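Local coordinates for Myo-inositol 2-dehydrogenase (Thermotoga maritima, PDB 3EZY), which catalyses the NAD(+)-dependent oxidation of myo-inositol to 2-keto-myo-inositol (scyllo-inosose), probably as a step in myo-inositol degradation, at residues 182-187 against 241-246. Residues are numbered along the deposited sequence; the frame is centred on the assembly and turned at random.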
ATOM      1  N   ARG A 182     -17.501 -10.726 -19.416  1.00 22.50           N
ATOM      2  CA  ARG A 182     -17.675 -12.065 -19.945  1.00 21.67           C
ATOM      3  C   ARG A 182     -16.354 -12.819 -19.838  1.00 21.72           C
ATOM      4  O   ARG A 182     -16.333 -13.973 -19.451  1.00 21.12           O
ATOM      5  CB  ARG A 182     -18.093 -12.024 -21.427  1.00 20.68           C
ATOM      6  CG  ARG A 182     -19.488 -11.405 -21.622  1.00 19.79           C
ATOM      7  CD  ARG A 182     -19.899 -11.411 -23.111  1.00 21.93           C
ATOM      8  NE  ARG A 182     -19.978 -12.762 -23.654  1.00 23.63           N
ATOM      9  CZ  ARG A 182     -19.150 -13.287 -24.553  1.00 25.52           C
ATOM     10  NH1 ARG A 182     -18.131 -12.581 -25.033  1.00 26.54           N
ATOM     11  NH2 ARG A 182     -19.349 -14.546 -24.968  1.00 25.52           N
ATOM     12  N   TYR A 183     -15.261 -12.159 -20.199  1.00 21.54           N
ATOM     13  CA  TYR A 183     -13.948 -12.786 -20.180  1.00 21.94           C
ATOM     14  C   TYR A 183     -13.523 -13.186 -18.766  1.00 22.50           C
ATOM     15  O   TYR A 183     -13.005 -14.291 -18.553  1.00 22.49           O
ATOM     16  CB  TYR A 183     -12.975 -11.776 -20.706  1.00 22.34           C
ATOM     17  CG  TYR A 183     -11.524 -12.137 -20.684  1.00 24.66           C
ATOM     18  CD1 TYR A 183     -11.018 -13.229 -21.416  1.00 26.33           C
ATOM     19  CD2 TYR A 183     -10.626 -11.307 -20.017  1.00 28.34           C
ATOM     20  CE1 TYR A 183      -9.654 -13.500 -21.416  1.00 29.55           C
ATOM     21  CE2 TYR A 183      -9.296 -11.568 -20.016  1.00 27.92           C
ATOM     22  CZ  TYR A 183      -8.817 -12.652 -20.701  1.00 30.36           C
ATOM     23  OH  TYR A 183      -7.470 -12.844 -20.658  1.00 36.51           O
ATOM     24  N   ILE A 184     -13.749 -12.295 -17.802  1.00 22.00           N
ATOM     25  CA  ILE A 184     -13.348 -12.578 -16.418  1.00 23.55           C
ATOM     26  C   ILE A 184     -14.262 -13.633 -15.774  1.00 24.07           C
ATOM     27  O   ILE A 184     -13.789 -14.521 -15.082  1.00 24.78           O
ATOM     28  CB  ILE A 184     -13.397 -11.322 -15.518  1.00 23.84           C
ATOM     29  CG1 ILE A 184     -12.450 -10.204 -16.022  1.00 23.13           C
ATOM     30  CG2 ILE A 184     -13.174 -11.688 -14.008  1.00 22.88           C
ATOM     31  CD1 ILE A 184     -11.011 -10.530 -16.060  1.00 23.28           C
ATOM     32  N   MET A 185     -15.569 -13.522 -15.988  1.00 24.25           N
ATOM     33  CA  MET A 185     -16.506 -14.363 -15.250  1.00 24.70           C
ATOM     34  C   MET A 185     -16.753 -15.736 -15.878  1.00 26.13           C
ATOM     35  O   MET A 185     -17.252 -16.631 -15.195  1.00 26.17           O
ATOM     36  CB  MET A 185     -17.834 -13.651 -14.987  1.00 24.46           C
ATOM     37  CG  MET A 185     -17.708 -12.410 -14.042  1.00 23.26           C
ATOM     38  SD  MET A 185     -17.148 -12.653 -12.318  1.00 13.38           S
ATOM     39  CE  MET A 185     -18.803 -12.749 -11.649  1.00 22.86           C
ATOM     40  N   GLY A 186     -16.408 -15.887 -17.154  1.00 26.22           N
ATOM     41  CA  GLY A 186     -16.463 -17.173 -17.802  1.00 27.42           C
ATOM     42  C   GLY A 186     -17.894 -17.636 -18.042  1.00 28.13           C
ATOM     43  O   GLY A 186     -18.140 -18.824 -18.236  1.00 27.96           O
ATOM     44  N   GLU A 187     -18.840 -16.700 -18.034  1.00 28.50           N
ATOM     45  CA  GLU A 187     -20.236 -17.033 -18.313  1.00 28.83           C
ATOM     46  C   GLU A 187     -20.940 -15.834 -18.889  1.00 28.71           C
ATOM     47  O   GLU A 187     -20.399 -14.712 -18.883  1.00 28.79           O
ATOM     48  CB  GLU A 187     -20.983 -17.493 -17.063  1.00 28.97           C
ATOM     49  CG  GLU A 187     -20.891 -16.486 -15.937  1.00 29.68           C
ATOM     50  CD  GLU A 187     -21.812 -16.802 -14.758  1.00 31.39           C
ATOM     51  OE1 GLU A 187     -22.969 -17.238 -14.994  1.00 31.10           O
ATOM     52  OE2 GLU A 187     -21.391 -16.541 -13.608  1.00 29.00           O
ATOM     53  N   ILE A 241     -10.460  -3.736 -11.580  1.00 19.79           N
ATOM     54  CA  ILE A 241     -11.385  -4.870 -11.612  1.00 19.62           C
ATOM     55  C   ILE A 241     -11.308  -5.590 -10.272  1.00 20.09           C
ATOM     56  O   ILE A 241     -10.218  -5.813  -9.744  1.00 18.00           O
ATOM     57  CB  ILE A 241     -11.009  -5.891 -12.727  1.00 20.69           C
ATOM     58  CG1 ILE A 241     -11.118  -5.215 -14.105  1.00 20.45           C
ATOM     59  CG2 ILE A 241     -11.923  -7.142 -12.582  1.00 20.92           C
ATOM     60  CD1 ILE A 241     -10.535  -6.056 -15.342  1.00 22.82           C
ATOM     61  N   GLU A 242     -12.462  -5.923  -9.703  1.00 19.68           N
ATOM     62  CA  GLU A 242     -12.477  -6.783  -8.541  1.00 19.70           C
ATOM     63  C   GLU A 242     -13.475  -7.926  -8.747  1.00 18.96           C
ATOM     64  O   GLU A 242     -14.576  -7.738  -9.306  1.00 19.00           O
ATOM     65  CB  GLU A 242     -12.830  -5.957  -7.277  1.00 20.52           C
ATOM     66  CG  GLU A 242     -13.101  -6.807  -6.093  1.00 23.94           C
ATOM     67  CD  GLU A 242     -13.786  -6.021  -4.987  1.00 26.82           C
ATOM     68  OE1 GLU A 242     -13.600  -4.776  -4.951  1.00 25.03           O
ATOM     69  OE2 GLU A 242     -14.497  -6.665  -4.196  1.00 25.46           O
ATOM     70  N   VAL A 243     -13.094  -9.105  -8.291  1.00 18.41           N
ATOM     71  CA  VAL A 243     -14.023 -10.249  -8.219  1.00 18.45           C
ATOM     72  C   VAL A 243     -14.101 -10.785  -6.781  1.00 18.91           C
ATOM     73  O   VAL A 243     -13.081 -11.155  -6.167  1.00 18.41           O
ATOM     74  CB  VAL A 243     -13.636 -11.428  -9.188  1.00 17.80           C
ATOM     75  CG1 VAL A 243     -14.735 -12.575  -9.159  1.00 16.93           C
ATOM     76  CG2 VAL A 243     -13.445 -10.908 -10.618  1.00 17.92           C
ATOM     77  N   PHE A 244     -15.317 -10.891  -6.273  1.00 18.57           N
ATOM     78  CA  PHE A 244     -15.506 -11.435  -4.954  1.00 19.42           C
ATOM     79  C   PHE A 244     -16.243 -12.765  -5.095  1.00 20.45           C
ATOM     80  O   PHE A 244     -17.217 -12.854  -5.833  1.00 20.11           O
ATOM     81  CB  PHE A 244     -16.337 -10.467  -4.130  1.00 18.87           C
ATOM     82  CG  PHE A 244     -16.925 -11.075  -2.890  1.00 18.62           C
ATOM     83  CD1 PHE A 244     -16.132 -11.242  -1.751  1.00 17.83           C
ATOM     84  CD2 PHE A 244     -18.273 -11.416  -2.833  1.00 20.73           C
ATOM     85  CE1 PHE A 244     -16.683 -11.784  -0.568  1.00 18.37           C
ATOM     86  CE2 PHE A 244     -18.821 -11.983  -1.659  1.00 21.44           C
ATOM     87  CZ  PHE A 244     -18.020 -12.163  -0.544  1.00 20.13           C
ATOM     88  N   GLY A 245     -15.766 -13.791  -4.403  1.00 21.46           N
ATOM     89  CA  GLY A 245     -16.389 -15.113  -4.497  1.00 22.59           C
ATOM     90  C   GLY A 245     -16.389 -15.879  -3.188  1.00 23.37           C
ATOM     91  O   GLY A 245     -15.993 -15.341  -2.143  1.00 23.45           O
ATOM     92  N   SER A 246     -16.777 -17.156  -3.239  1.00 22.99           N
ATOM     93  CA  SER A 246     -16.954 -17.947  -2.016  1.00 23.46           C
ATOM     94  C   SER A 246     -15.647 -18.173  -1.224  1.00 23.62           C
ATOM     95  O   SER A 246     -15.686 -18.502  -0.023  1.00 24.26           O
ATOM     96  CB  SER A 246     -17.633 -19.297  -2.344  1.00 22.45           C
ATOM     97  OG  SER A 246     -16.755 -20.041  -3.162  1.00 23.96           O
TER
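I184 meets V243 methyl to methyl, where the last turn of helix 174-185 lies against strand 238-245. The touching branch on the helix side is CG2, set anti to the backbone N while CG1 sits beside that N (chi1 -60°). I184 CG2 comes within 3.5 Å of V243 CG2, tighter than an ordinary carbon-carbon contact. I184 also packs on L133 and K134 of helix 128-138, which also reaches the strand: its F130 touches I241 and its V137 touches V243. The arrangement belongs to the C-terminal domain of the Gfo/Idh/MocA family, in which a mixed sheet carries helices on one face; the opposite face of this strand turns to a second subunit, where E242 forms salt bridges with R153 and R240 of that subunit. One residue further along the helix, M185 uses its sulfur. With CG anti to the carbonyl carbon and the chain bent at chi2 (-63°), M185 SD lies 4.0 Å from V243 CG1; the further bend at chi3 only sets where CE goes. The two branches of V243 are thus divided between neighbouring helix residues, CG2 for I184 and CG1 for M185. P145 and L148 of the adjoining strand 145-153 touch both M185 and V243, so the apolar patch runs across two strands. At G186 the chain leaves the helix with positive phi (71°), though G186 N still bonds to R182 O at 3.0 Å.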